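Lombricine kinase (Urechis caupo, PDB 3JPZ) catalyses the reversible transfer of a phosphoryl group between ATP and the guanidino compound lombricine, as a member of the phosphagen kinase family. Local coordinates at residues A[103-108]-A[337-341]; A[116-120]-A[236-240]; A[298-304]-A[343-347]. One frame throughout, in Å; residues are numbered along the deposited sequence.

Contact 1: residues A[103-108]-A[337-341]; sequences LVGGQF and VQLLI
The ring of Phe-108 meets helix 333-355 with its edge: CA of Ile-341 lies near the ring plane, 3.6 Å from CZ, and the carbonyl O of Ile-341 sits in that plane, 3.6 Å from CE2. The second flat group, the amide of Gln-338, is turned toward the loop and grips the backbone of Val-104 twice, holding an irregular loop onto a helix. Val-104 N donates to Gln-338 OE1 at 2.9 Å, coming in 16° off the carbonyl plane, while Gln-338 NE2 gives a 3.1 Å bond to Val-104 O, which lies exactly in the amide plane and receives it on a lone pair. With both ends of the amide engaged, its rotation is fixed; NE2 also bonds to Asp-342 OD1, one turn further along the helix. CG of Gln-338 stands anti to the backbone N and the chain bends at chi2 (61°), bringing the amide to the loop.

Between these two groups Ile-341 fills the bend of the loop. Its CG2 rests on the carbonyl oxygens of Val-104 and Gly-105, and its CD1 lies 3.6 Å from Gly-106 CA, where the lack of a side chain lets the backbone come close. Leu-103 CD1 packs on Val-337 CG1 at 3.7 Å, the two side chains crossing nearly at right angles.

The loop leans on helix 333-355 here and on helix 233-252, where Leu-103 packs on Phe-237, while Phe-108 reaches Val-113 of strand 113-122 and Val-282 of strand 279-285, the latter predicted to belong to the ATP site.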
ATOM      1  N   LEU A 103     -34.134 -24.496  10.807  1.00 13.80           N
ATOM      2  CA  LEU A 103     -32.961 -25.308  11.095  1.00 16.29           C
ATOM      3  C   LEU A 103     -33.314 -26.600  11.807  1.00 16.21           C
ATOM      4  O   LEU A 103     -34.279 -26.669  12.563  1.00 22.23           O
ATOM      5  CB  LEU A 103     -31.968 -24.524  11.952  1.00 12.87           C
ATOM      6  CG  LEU A 103     -31.202 -23.412  11.246  1.00 15.98           C
ATOM      7  CD1 LEU A 103     -30.280 -22.711  12.228  1.00 19.87           C
ATOM      8  CD2 LEU A 103     -30.412 -23.970  10.078  1.00 12.46           C
ATOM      9  N   VAL A 104     -32.500 -27.618  11.570  1.00 20.57           N
ATOM     10  CA  VAL A 104     -32.695 -28.922  12.183  1.00 21.65           C
ATOM     11  C   VAL A 104     -31.474 -29.267  13.016  1.00 14.51           C
ATOM     12  O   VAL A 104     -30.367 -29.348  12.484  1.00 11.80           O
ATOM     13  CB  VAL A 104     -32.902 -30.010  11.111  1.00 17.13           C
ATOM     14  CG1 VAL A 104     -33.044 -31.391  11.758  1.00 22.59           C
ATOM     15  CG2 VAL A 104     -34.121 -29.679  10.261  1.00 34.62           C
ATOM     16  N   GLY A 105     -31.671 -29.448  14.322  1.00 18.83           N
ATOM     17  CA  GLY A 105     -30.610 -29.901  15.210  1.00 23.28           C
ATOM     18  C   GLY A 105     -29.519 -28.881  15.497  1.00 17.19           C
ATOM     19  O   GLY A 105     -28.372 -29.244  15.767  1.00 26.12           O
ATOM     20  N   GLY A 106     -29.875 -27.602  15.473  1.00 11.99           N
ATOM     21  CA  GLY A 106     -28.891 -26.544  15.636  1.00 22.32           C
ATOM     22  C   GLY A 106     -28.379 -26.314  17.049  1.00 26.12           C
ATOM     23  O   GLY A 106     -27.980 -25.202  17.381  1.00 24.68           O
ATOM     24  N   GLN A 107     -28.410 -27.342  17.892  1.00 16.61           N
ATOM     25  CA  GLN A 107     -27.835 -27.251  19.231  0.55 12.11           C
ATOM     26  C   GLN A 107     -26.880 -28.408  19.446  1.00 17.78           C
ATOM     27  O   GLN A 107     -27.306 -29.553  19.586  1.00 19.14           O
ATOM     28  CB  GLN A 107     -28.913 -27.285  20.312  0.55 15.89           C
ATOM     29  CG  GLN A 107     -28.354 -27.516  21.720  0.55 12.33           C
ATOM     30  CD  GLN A 107     -27.480 -26.366  22.223  0.55 12.99           C
ATOM     31  OE1 GLN A 107     -27.971 -25.269  22.491  0.55 17.63           O
ATOM     32  NE2 GLN A 107     -26.185 -26.626  22.379  0.55 12.34           N
ATOM     33  N   PHE A 108     -25.591 -28.102  19.471  1.00 13.58           N
ATOM     34  CA  PHE A 108     -24.589 -29.137  19.610  1.00 21.51           C
ATOM     35  C   PHE A 108     -24.376 -29.487  21.062  1.00 11.43           C
ATOM     36  O   PHE A 108     -24.668 -28.702  21.961  1.00 12.01           O
ATOM     37  CB  PHE A 108     -23.261 -28.689  19.025  1.00 11.70           C
ATOM     38  CG  PHE A 108     -23.321 -28.337  17.585  1.00 12.19           C
ATOM     39  CD1 PHE A 108     -23.017 -27.054  17.166  1.00 11.94           C
ATOM     40  CD2 PHE A 108     -23.671 -29.284  16.640  1.00 22.00           C
ATOM     41  CE1 PHE A 108     -23.055 -26.733  15.836  1.00 24.17           C
ATOM     42  CE2 PHE A 108     -23.714 -28.958  15.307  1.00 11.73           C
ATOM     43  CZ  PHE A 108     -23.407 -27.687  14.905  1.00 12.04           C
ATOM     44  N   VAL A 337     -25.647 -22.911   7.265  1.00 11.78           N
ATOM     45  CA  VAL A 337     -25.727 -23.217   8.682  1.00 11.64           C
ATOM     46  C   VAL A 337     -26.141 -24.673   8.879  1.00 12.81           C
ATOM     47  O   VAL A 337     -25.648 -25.334   9.789  1.00 12.14           O
ATOM     48  CB  VAL A 337     -26.750 -22.313   9.418  1.00 11.67           C
ATOM     49  CG1 VAL A 337     -26.783 -22.650  10.897  1.00 12.45           C
ATOM     50  CG2 VAL A 337     -26.414 -20.848   9.214  1.00 12.01           C
ATOM     51  N   GLN A 338     -27.042 -25.167   8.029  1.00 17.53           N
ATOM     52  CA  GLN A 338     -27.493 -26.552   8.127  1.00 11.96           C
ATOM     53  C   GLN A 338     -26.379 -27.509   7.729  1.00 17.56           C
ATOM     54  O   GLN A 338     -26.222 -28.581   8.326  1.00 12.25           O
ATOM     55  CB  GLN A 338     -28.719 -26.804   7.255  1.00 12.17           C
ATOM     56  CG  GLN A 338     -29.304 -28.175   7.488  1.00 12.29           C
ATOM     57  CD  GLN A 338     -29.746 -28.348   8.911  1.00 18.01           C
ATOM     58  OE1 GLN A 338     -30.568 -27.581   9.397  1.00 12.20           O
ATOM     59  NE2 GLN A 338     -29.192 -29.352   9.600  1.00 12.47           N
ATOM     60  N   LEU A 339     -25.606 -27.104   6.725  1.00 19.81           N
ATOM     61  CA  LEU A 339     -24.466 -27.888   6.262  0.70 21.69           C
ATOM     62  C   LEU A 339     -23.415 -27.985   7.362  1.00 12.25           C
ATOM     63  O   LEU A 339     -22.777 -29.022   7.534  1.00 16.44           O
ATOM     64  CB  LEU A 339     -23.856 -27.266   4.999  0.70 12.60           C
ATOM     65  CG  LEU A 339     -22.518 -27.878   4.561  0.70 18.93           C
ATOM     66  CD1 LEU A 339     -22.720 -29.312   4.090  0.70 12.56           C
ATOM     67  CD2 LEU A 339     -21.867 -27.045   3.474  0.70 23.75           C
ATOM     68  N   LEU A 340     -23.240 -26.900   8.109  1.00 14.20           N
ATOM     69  CA  LEU A 340     -22.316 -26.884   9.237  1.00 11.75           C
ATOM     70  C   LEU A 340     -22.845 -27.765  10.354  1.00 11.71           C
ATOM     71  O   LEU A 340     -22.121 -28.573  10.937  1.00 11.86           O
ATOM     72  CB  LEU A 340     -22.135 -25.463   9.773  1.00 13.46           C
ATOM     73  CG  LEU A 340     -21.254 -25.349  11.017  1.00 11.63           C
ATOM     74  CD1 LEU A 340     -19.791 -25.517  10.661  1.00 11.48           C
ATOM     75  CD2 LEU A 340     -21.466 -24.016  11.699  1.00 12.07           C
ATOM     76  N   ILE A 341     -24.118 -27.595  10.661  1.00 12.42           N
ATOM     77  CA  ILE A 341     -24.775 -28.434  11.649  1.00 11.70           C
ATOM     78  C   ILE A 341     -24.557 -29.912  11.308  1.00 16.07           C
ATOM     79  O   ILE A 341     -24.116 -30.682  12.142  1.00 12.54           O
ATOM     80  CB  ILE A 341     -26.274 -28.124  11.717  1.00 11.65           C
ATOM     81  CG1 ILE A 341     -26.490 -26.730  12.295  1.00 11.91           C
ATOM     82  CG2 ILE A 341     -26.980 -29.139  12.558  1.00 11.75           C
ATOM     83  CD1 ILE A 341     -27.894 -26.223  12.174  1.00 11.70           C
TER

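Contact 2: residues A[116-120]-A[236-240]; sequences CRIRT and VFERF
Ile-118 drives its whole side chain into helix 233-252, each branch finding a different residue. Its CG2, anti to the backbone N, sits over the face of the Phe-240 ring in a CH-pi contact, 3.8 Å from the ring centroid and 11° off the normal. CG1 takes the other direction, beside the backbone N (chi1 -57°), and touches Val-236 CG1 at 3.8 Å; the chain then runs on extended to CD1, which reaches Phe-237 CB at 3.6 Å. One isoleucine therefore bridges Val-236, Phe-237 and Phe-240, a full turn of the helix.

Phe-240 projects straight at the strand, its CG anti to the backbone N. The ring's CD1 is 3.4 Å from Ile-118 O, and Thr-120 N lies at the ring edge, in plane. Beyond it, Thr-120 CG2 approaches Phe-240 CZ at 3.6 Å. OG1 of Thr-120 lies anti to the backbone N and bonds Thr-276 O, which leaves CG2 for the ring.

This is a helix packed on the face of the large antiparallel sheet of the phosphagen kinase catalytic domain; the axes of strand segment 116-120 and helix segment 236-240 approach to 8.4 Å, with N-to-C directions 30° apart. Cys-116, Ile-118 and Thr-120 point at the helix; Arg-117 and Arg-119 point away from it, toward the nucleotide site, where both are seen to bind ADP in a structure of this protein, though none is bound to this chain. The two guanidinium groups lie close together, Arg-119 NH2 in the plane of the Arg-117 group, at its edge.

At the start of the strand segment, Cys-116 CB packs against Val-236 CG2 at 4.0 Å.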
ATOM      1  N   CYS A 116     -19.841 -20.886  18.818  0.80 12.52           N
ATOM      2  CA  CYS A 116     -20.323 -20.764  17.461  0.80 18.01           C
ATOM      3  C   CYS A 116     -20.366 -19.292  17.110  0.80 14.19           C
ATOM      4  O   CYS A 116     -20.702 -18.452  17.950  0.80 16.23           O
ATOM      5  CB  CYS A 116     -21.741 -21.332  17.325  0.80 13.73           C
ATOM      6  SG  CYS A 116     -22.067 -22.840  18.250  0.80 25.48           S
ATOM      7  N   ARG A 117     -20.011 -18.976  15.874  1.00 20.51           N
ATOM      8  CA  ARG A 117     -20.325 -17.675  15.314  1.00 13.05           C
ATOM      9  C   ARG A 117     -20.742 -17.869  13.870  1.00 19.13           C
ATOM     10  O   ARG A 117     -20.441 -18.889  13.253  1.00 11.96           O
ATOM     11  CB  ARG A 117     -19.161 -16.680  15.431  1.00 25.86           C
ATOM     12  CG  ARG A 117     -17.778 -17.260  15.243  1.00 16.26           C
ATOM     13  CD  ARG A 117     -16.756 -16.154  14.968  1.00 28.99           C
ATOM     14  NE  ARG A 117     -16.610 -15.928  13.533  1.00 49.42           N
ATOM     15  CZ  ARG A 117     -16.003 -14.884  12.984  1.00 39.67           C
ATOM     16  NH1 ARG A 117     -15.476 -13.936  13.744  1.00 53.27           N
ATOM     17  NH2 ARG A 117     -15.930 -14.790  11.666  1.00 29.97           N
ATOM     18  N   ILE A 118     -21.484 -16.898  13.362  1.00 13.15           N
ATOM     19  CA  ILE A 118     -21.847 -16.843  11.962  1.00 13.35           C
ATOM     20  C   ILE A 118     -21.585 -15.419  11.520  1.00 11.62           C
ATOM     21  O   ILE A 118     -22.040 -14.480  12.165  1.00 15.74           O
ATOM     22  CB  ILE A 118     -23.332 -17.164  11.753  1.00 11.81           C
ATOM     23  CG1 ILE A 118     -23.668 -18.533  12.333  1.00 17.80           C
ATOM     24  CG2 ILE A 118     -23.680 -17.104  10.270  1.00 17.13           C
ATOM     25  CD1 ILE A 118     -25.152 -18.832  12.324  1.00 12.05           C
ATOM     26  N   ARG A 119     -20.860 -15.251  10.423  1.00 11.35           N
ATOM     27  CA  ARG A 119     -20.478 -13.922   9.985  1.00 17.17           C
ATOM     28  C   ARG A 119     -20.870 -13.713   8.533  1.00 22.00           C
ATOM     29  O   ARG A 119     -20.950 -14.652   7.746  1.00 11.84           O
ATOM     30  CB  ARG A 119     -18.977 -13.688  10.185  1.00 16.96           C
ATOM     31  CG  ARG A 119     -18.086 -14.166   9.049  1.00 40.99           C
ATOM     32  CD  ARG A 119     -17.429 -13.005   8.312  1.00 36.24           C
ATOM     33  NE  ARG A 119     -16.687 -13.457   7.136  1.00 51.76           N
ATOM     34  CZ  ARG A 119     -15.393 -13.768   7.127  1.00 68.10           C
ATOM     35  NH1 ARG A 119     -14.819 -14.175   6.001  1.00 73.67           N
ATOM     36  NH2 ARG A 119     -14.666 -13.675   8.233  1.00 66.21           N
ATOM     37  N   THR A 120     -21.158 -12.472   8.193  1.00 11.81           N
ATOM     38  CA  THR A 120     -21.327 -12.116   6.805  1.00 11.87           C
ATOM     39  C   THR A 120     -20.852 -10.693   6.652  1.00 12.02           C
ATOM     40  O   THR A 120     -20.398 -10.079   7.612  1.00 13.48           O
ATOM     41  CB  THR A 120     -22.790 -12.237   6.349  1.00 23.57           C
ATOM     42  OG1 THR A 120     -22.845 -12.159   4.917  1.00 16.46           O
ATOM     43  CG2 THR A 120     -23.639 -11.126   6.962  1.00 25.08           C
ATOM     44  N   VAL A 236     -27.669 -18.601  17.473  1.00 16.42           N
ATOM     45  CA  VAL A 236     -26.703 -17.687  16.876  1.00 13.34           C
ATOM     46  C   VAL A 236     -27.183 -17.181  15.527  1.00 13.58           C
ATOM     47  O   VAL A 236     -26.994 -16.012  15.182  1.00 14.22           O
ATOM     48  CB  VAL A 236     -25.330 -18.369  16.672  1.00 12.88           C
ATOM     49  CG1 VAL A 236     -24.416 -17.466  15.851  1.00 12.81           C
ATOM     50  CG2 VAL A 236     -24.703 -18.688  18.004  1.00 12.75           C
ATOM     51  N   PHE A 237     -27.806 -18.074  14.769  1.00 14.06           N
ATOM     52  CA  PHE A 237     -28.340 -17.737  13.464  1.00 16.07           C
ATOM     53  C   PHE A 237     -29.581 -16.862  13.643  1.00 14.13           C
ATOM     54  O   PHE A 237     -29.828 -15.955  12.852  1.00 15.20           O
ATOM     55  CB  PHE A 237     -28.695 -19.017  12.702  1.00 13.47           C
ATOM     56  CG  PHE A 237     -29.117 -18.787  11.272  1.00 17.22           C
ATOM     57  CD1 PHE A 237     -28.345 -18.022  10.419  1.00 14.61           C
ATOM     58  CD2 PHE A 237     -30.275 -19.369  10.780  1.00 14.21           C
ATOM     59  CE1 PHE A 237     -28.727 -17.828   9.104  1.00 17.26           C
ATOM     60  CE2 PHE A 237     -30.664 -19.179   9.469  1.00 13.90           C
ATOM     61  CZ  PHE A 237     -29.889 -18.408   8.629  1.00 13.69           C
ATOM     62  N   GLU A 238     -30.357 -17.142  14.688  1.00 15.87           N
ATOM     63  CA  GLU A 238     -31.608 -16.424  14.925  1.00 17.53           C
ATOM     64  C   GLU A 238     -31.328 -14.956  15.167  1.00 22.19           C
ATOM     65  O   GLU A 238     -32.029 -14.083  14.657  1.00 24.92           O
ATOM     66  CB  GLU A 238     -32.348 -17.000  16.136  1.00 15.39           C
ATOM     67  CG  GLU A 238     -33.759 -16.426  16.334  1.00 16.84           C
ATOM     68  CD  GLU A 238     -33.783 -15.017  16.932  1.00 27.33           C
ATOM     69  OE1 GLU A 238     -32.851 -14.647  17.691  1.00 17.61           O
ATOM     70  OE2 GLU A 238     -34.760 -14.282  16.653  1.00 32.00           O
ATOM     71  N   ARG A 239     -30.312 -14.696  15.978  1.00 15.36           N
ATOM     72  CA  ARG A 239     -29.890 -13.340  16.286  0.51 17.39           C
ATOM     73  C   ARG A 239     -29.266 -12.725  15.044  1.00 17.56           C
ATOM     74  O   ARG A 239     -29.489 -11.570  14.726  1.00 16.73           O
ATOM     75  CB  ARG A 239     -28.887 -13.358  17.445  0.51 16.14           C
ATOM     76  CG  ARG A 239     -28.144 -12.052  17.676  0.51 17.80           C
ATOM     77  CD  ARG A 239     -27.384 -12.080  18.999  0.51 21.52           C
ATOM     78  NE  ARG A 239     -28.290 -12.176  20.140  0.51 25.89           N
ATOM     79  CZ  ARG A 239     -28.457 -13.265  20.885  0.51 27.56           C
ATOM     80  NH1 ARG A 239     -27.766 -14.370  20.626  0.51 16.67           N
ATOM     81  NH2 ARG A 239     -29.312 -13.243  21.899  0.51 17.07           N
ATOM     82  N   PHE A 240     -28.480 -13.529  14.347  1.00 17.19           N
ATOM     83  CA  PHE A 240     -27.829 -13.124  13.117  1.00 16.84           C
ATOM     84  C   PHE A 240     -28.823 -12.501  12.130  1.00 21.35           C
ATOM     85  O   PHE A 240     -28.659 -11.364  11.698  1.00 16.33           O
ATOM     86  CB  PHE A 240     -27.176 -14.370  12.518  1.00 15.14           C
ATOM     87  CG  PHE A 240     -26.444 -14.136  11.241  1.00 18.72           C
ATOM     88  CD1 PHE A 240     -25.152 -13.626  11.245  1.00 21.67           C
ATOM     89  CD2 PHE A 240     -27.023 -14.482  10.031  1.00 17.85           C
ATOM     90  CE1 PHE A 240     -24.462 -13.437  10.056  1.00 12.98           C
ATOM     91  CE2 PHE A 240     -26.341 -14.298   8.850  1.00 13.58           C
ATOM     92  CZ  PHE A 240     -25.053 -13.770   8.863  1.00 13.02           C
TER

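Contact 3: residues A[298-304]-A[343-347]; sequences IVVALQL and GVKKL
Leu-302 lays its isobutyl group on helix 333-355, CD1 reaching Gly-343 O at 3.5 Å and Leu-347 CD2 at 3.9 Å. Leu-302 and Leu-347 lie side by side, pointing opposite ways. With CG beside its backbone N (chi1 -68°) and the rest extended, Leu-302 has one methyl for the buried side and one for the outer side. On that outer side the extended Lys-346 chain crosses it at a slant, CD 3.7 Å from Leu-302 CD2, so the lysine contributes its aliphatic part.

Leu-347 divides its two methyls: CD2 goes to Leu-302 and to Ile-298 CG2, 3.8 Å away, and CD1 meets Leu-304 CD1 tip to tip at 4.0 Å. The same Leu-304 methyl lies 4.0 Å from Gly-343 CA, a spot where a glycine lets the helix come in close to the other segment.

Helix 295-301 ends here in a Schellman motif: Gln-303 adopts positive phi, Gln-303 N bonds back to Val-300 O and Leu-304 N to Val-299 O. This reversal turns the chain so that Leu-302 and Leu-304, on either side of Gln-303, both point at the long helix.

The contact joins helix 295-301 and the start of strand 304-307, an outermost strand of the large sheet, to helix 333-355. Ile-323 of the adjacent strand 320-325 meets both Leu-304 and Leu-347, and Pro-365 of the C-terminal tail packs against Leu-302.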
ATOM      1  N   ILE A 298     -12.191 -36.223   5.751  1.00 13.59           N
ATOM      2  CA  ILE A 298     -13.539 -36.115   6.290  1.00 14.98           C
ATOM      3  C   ILE A 298     -14.035 -34.678   6.237  1.00 13.66           C
ATOM      4  O   ILE A 298     -15.159 -34.402   5.819  1.00 11.75           O
ATOM      5  CB  ILE A 298     -13.575 -36.628   7.740  1.00 16.92           C
ATOM      6  CG1 ILE A 298     -13.469 -38.159   7.744  1.00 18.76           C
ATOM      7  CG2 ILE A 298     -14.842 -36.167   8.440  1.00 18.33           C
ATOM      8  CD1 ILE A 298     -12.862 -38.742   9.000  1.00 13.13           C
ATOM      9  N   VAL A 299     -13.182 -33.765   6.668  1.00 11.86           N
ATOM     10  CA  VAL A 299     -13.530 -32.358   6.680  1.00 11.29           C
ATOM     11  C   VAL A 299     -13.797 -31.834   5.268  1.00 13.78           C
ATOM     12  O   VAL A 299     -14.764 -31.108   5.048  1.00 14.08           O
ATOM     13  CB  VAL A 299     -12.422 -31.535   7.324  1.00 11.45           C
ATOM     14  CG1 VAL A 299     -12.653 -30.058   7.085  1.00 19.66           C
ATOM     15  CG2 VAL A 299     -12.359 -31.836   8.813  1.00 11.70           C
ATOM     16  N   VAL A 300     -12.941 -32.200   4.317  1.00 13.66           N
ATOM     17  CA  VAL A 300     -13.141 -31.791   2.930  1.00 13.69           C
ATOM     18  C   VAL A 300     -14.437 -32.397   2.414  1.00 18.86           C
ATOM     19  O   VAL A 300     -15.273 -31.710   1.838  1.00 11.83           O
ATOM     20  CB  VAL A 300     -11.972 -32.225   2.019  1.00 12.33           C
ATOM     21  CG1 VAL A 300     -12.371 -32.126   0.544  1.00 16.12           C
ATOM     22  CG2 VAL A 300     -10.754 -31.381   2.285  1.00 12.40           C
ATOM     23  N   ALA A 301     -14.601 -33.691   2.639  1.00 11.74           N
ATOM     24  CA  ALA A 301     -15.790 -34.393   2.191  1.00 14.20           C
ATOM     25  C   ALA A 301     -17.051 -33.732   2.747  1.00 14.44           C
ATOM     26  O   ALA A 301     -18.103 -33.778   2.121  1.00 12.43           O
ATOM     27  CB  ALA A 301     -15.728 -35.854   2.610  1.00 19.88           C
ATOM     28  N   LEU A 302     -16.944 -33.108   3.914  1.00 12.57           N
ATOM     29  CA  LEU A 302     -18.106 -32.486   4.540  1.00 10.90           C
ATOM     30  C   LEU A 302     -18.343 -31.061   4.052  1.00 12.06           C
ATOM     31  O   LEU A 302     -19.255 -30.384   4.527  1.00 11.95           O
ATOM     32  CB  LEU A 302     -17.959 -32.502   6.060  1.00 10.89           C
ATOM     33  CG  LEU A 302     -18.031 -33.888   6.701  1.00 10.69           C
ATOM     34  CD1 LEU A 302     -17.794 -33.817   8.206  1.00 10.72           C
ATOM     35  CD2 LEU A 302     -19.364 -34.535   6.393  1.00 15.78           C
ATOM     36  N   GLN A 303     -17.535 -30.628   3.089  1.00 11.45           N
ATOM     37  CA  GLN A 303     -17.587 -29.263   2.579  1.00 15.92           C
ATOM     38  C   GLN A 303     -17.237 -28.255   3.664  1.00 23.09           C
ATOM     39  O   GLN A 303     -17.775 -27.146   3.703  1.00 10.89           O
ATOM     40  CB  GLN A 303     -18.971 -28.947   2.019  1.00 16.64           C
ATOM     41  CG  GLN A 303     -19.303 -29.722   0.767  1.00 18.02           C
ATOM     42  CD  GLN A 303     -20.637 -29.318   0.190  1.00 28.41           C
ATOM     43  OE1 GLN A 303     -21.684 -29.768   0.650  1.00 32.13           O
ATOM     44  NE2 GLN A 303     -20.609 -28.464  -0.823  1.00 30.27           N
ATOM     45  N   LEU A 304     -16.335 -28.650   4.547  1.00 10.97           N
ATOM     46  CA  LEU A 304     -15.941 -27.797   5.644  1.00 12.52           C
ATOM     47  C   LEU A 304     -14.487 -27.365   5.533  1.00 11.19           C
ATOM     48  O   LEU A 304     -13.669 -28.026   4.902  1.00 11.53           O
ATOM     49  CB  LEU A 304     -16.148 -28.528   6.965  1.00 11.39           C
ATOM     50  CG  LEU A 304     -17.568 -29.017   7.250  1.00 11.23           C
ATOM     51  CD1 LEU A 304     -17.528 -29.980   8.410  1.00 10.79           C
ATOM     52  CD2 LEU A 304     -18.497 -27.840   7.531  1.00 16.20           C
ATOM     53  N   GLY A 343     -22.397 -31.380   9.253  1.00 15.04           N
ATOM     54  CA  GLY A 343     -21.002 -31.764   9.216  1.00 21.62           C
ATOM     55  C   GLY A 343     -20.439 -31.898  10.615  1.00 16.10           C
ATOM     56  O   GLY A 343     -19.705 -32.838  10.907  1.00 12.14           O
ATOM     57  N   VAL A 344     -20.798 -30.963  11.486  1.00 11.88           N
ATOM     58  CA  VAL A 344     -20.237 -30.930  12.831  1.00 12.83           C
ATOM     59  C   VAL A 344     -20.795 -32.074  13.663  1.00 11.91           C
ATOM     60  O   VAL A 344     -20.077 -32.701  14.447  1.00 12.59           O
ATOM     61  CB  VAL A 344     -20.517 -29.591  13.528  1.00 12.15           C
ATOM     62  CG1 VAL A 344     -20.123 -29.661  15.003  1.00 11.69           C
ATOM     63  CG2 VAL A 344     -19.776 -28.462  12.814  1.00 11.53           C
ATOM     64  N   LYS A 345     -22.081 -32.347  13.484  1.00 19.83           N
ATOM     65  CA  LYS A 345     -22.721 -33.473  14.141  1.00 16.20           C
ATOM     66  C   LYS A 345     -22.025 -34.781  13.743  1.00 12.60           C
ATOM     67  O   LYS A 345     -21.816 -35.652  14.574  1.00 14.52           O
ATOM     68  CB  LYS A 345     -24.205 -33.505  13.776  1.00 12.18           C
ATOM     69  CG  LYS A 345     -24.978 -34.699  14.316  1.00 12.23           C
ATOM     70  CD  LYS A 345     -24.862 -34.816  15.820  1.00 12.05           C
ATOM     71  CE  LYS A 345     -25.867 -35.801  16.393  1.00 12.01           C
ATOM     72  NZ  LYS A 345     -25.752 -37.138  15.762  1.00 13.52           N
ATOM     73  N   LYS A 346     -21.661 -34.911  12.472  1.00 12.23           N
ATOM     74  CA  LYS A 346     -20.966 -36.111  12.004  1.00 13.27           C
ATOM     75  C   LYS A 346     -19.581 -36.223  12.631  1.00 13.38           C
ATOM     76  O   LYS A 346     -19.159 -37.308  13.035  1.00 13.20           O
ATOM     77  CB  LYS A 346     -20.847 -36.125  10.470  1.00 12.56           C
ATOM     78  CG  LYS A 346     -22.198 -36.100   9.756  1.00 37.10           C
ATOM     79  CD  LYS A 346     -22.069 -36.225   8.240  1.00 36.06           C
ATOM     80  CE  LYS A 346     -23.327 -35.708   7.535  1.00 40.10           C
ATOM     81  NZ  LYS A 346     -23.156 -35.538   6.061  1.00 28.47           N
ATOM     82  N   LEU A 347     -18.867 -35.102  12.684  1.00 12.85           N
ATOM     83  CA  LEU A 347     -17.561 -35.057  13.311  1.00 12.50           C
ATOM     84  C   LEU A 347     -17.665 -35.585  14.734  1.00 19.37           C
ATOM     85  O   LEU A 347     -16.860 -36.410  15.163  1.00 13.02           O
ATOM     86  CB  LEU A 347     -17.018 -33.631  13.306  1.00 12.13           C
ATOM     87  CG  LEU A 347     -16.677 -33.089  11.917  1.00 12.18           C
ATOM     88  CD1 LEU A 347     -16.502 -31.573  11.925  1.00 12.57           C
ATOM     89  CD2 LEU A 347     -15.442 -33.774  11.365  1.00 17.28           C
TER

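From the N terminus, the loop 103-108 comes first and waits for helix 333-355 to close contact 1, a span of more than 200 residues. Strand 113-122 follows at once, and contact 2 closes on helix 233-252 well within that span. Contact 3 opens at 298-304, still inside it, but closes at 343-347, beyond 337-341, so contacts 1 and 3 cross on one helix. Contacts 1 and 2 touch, Val-337 and Leu-103 both packing on Phe-237; contacts 1 and 3 touch where Phe-108 meets Val-344 and Leu-340 meets Leu-304. Contacts 2 and 3 do not touch. Helix 333-355 thus ties the loop, helix 233-252, and the sheet's 304-307 edge together.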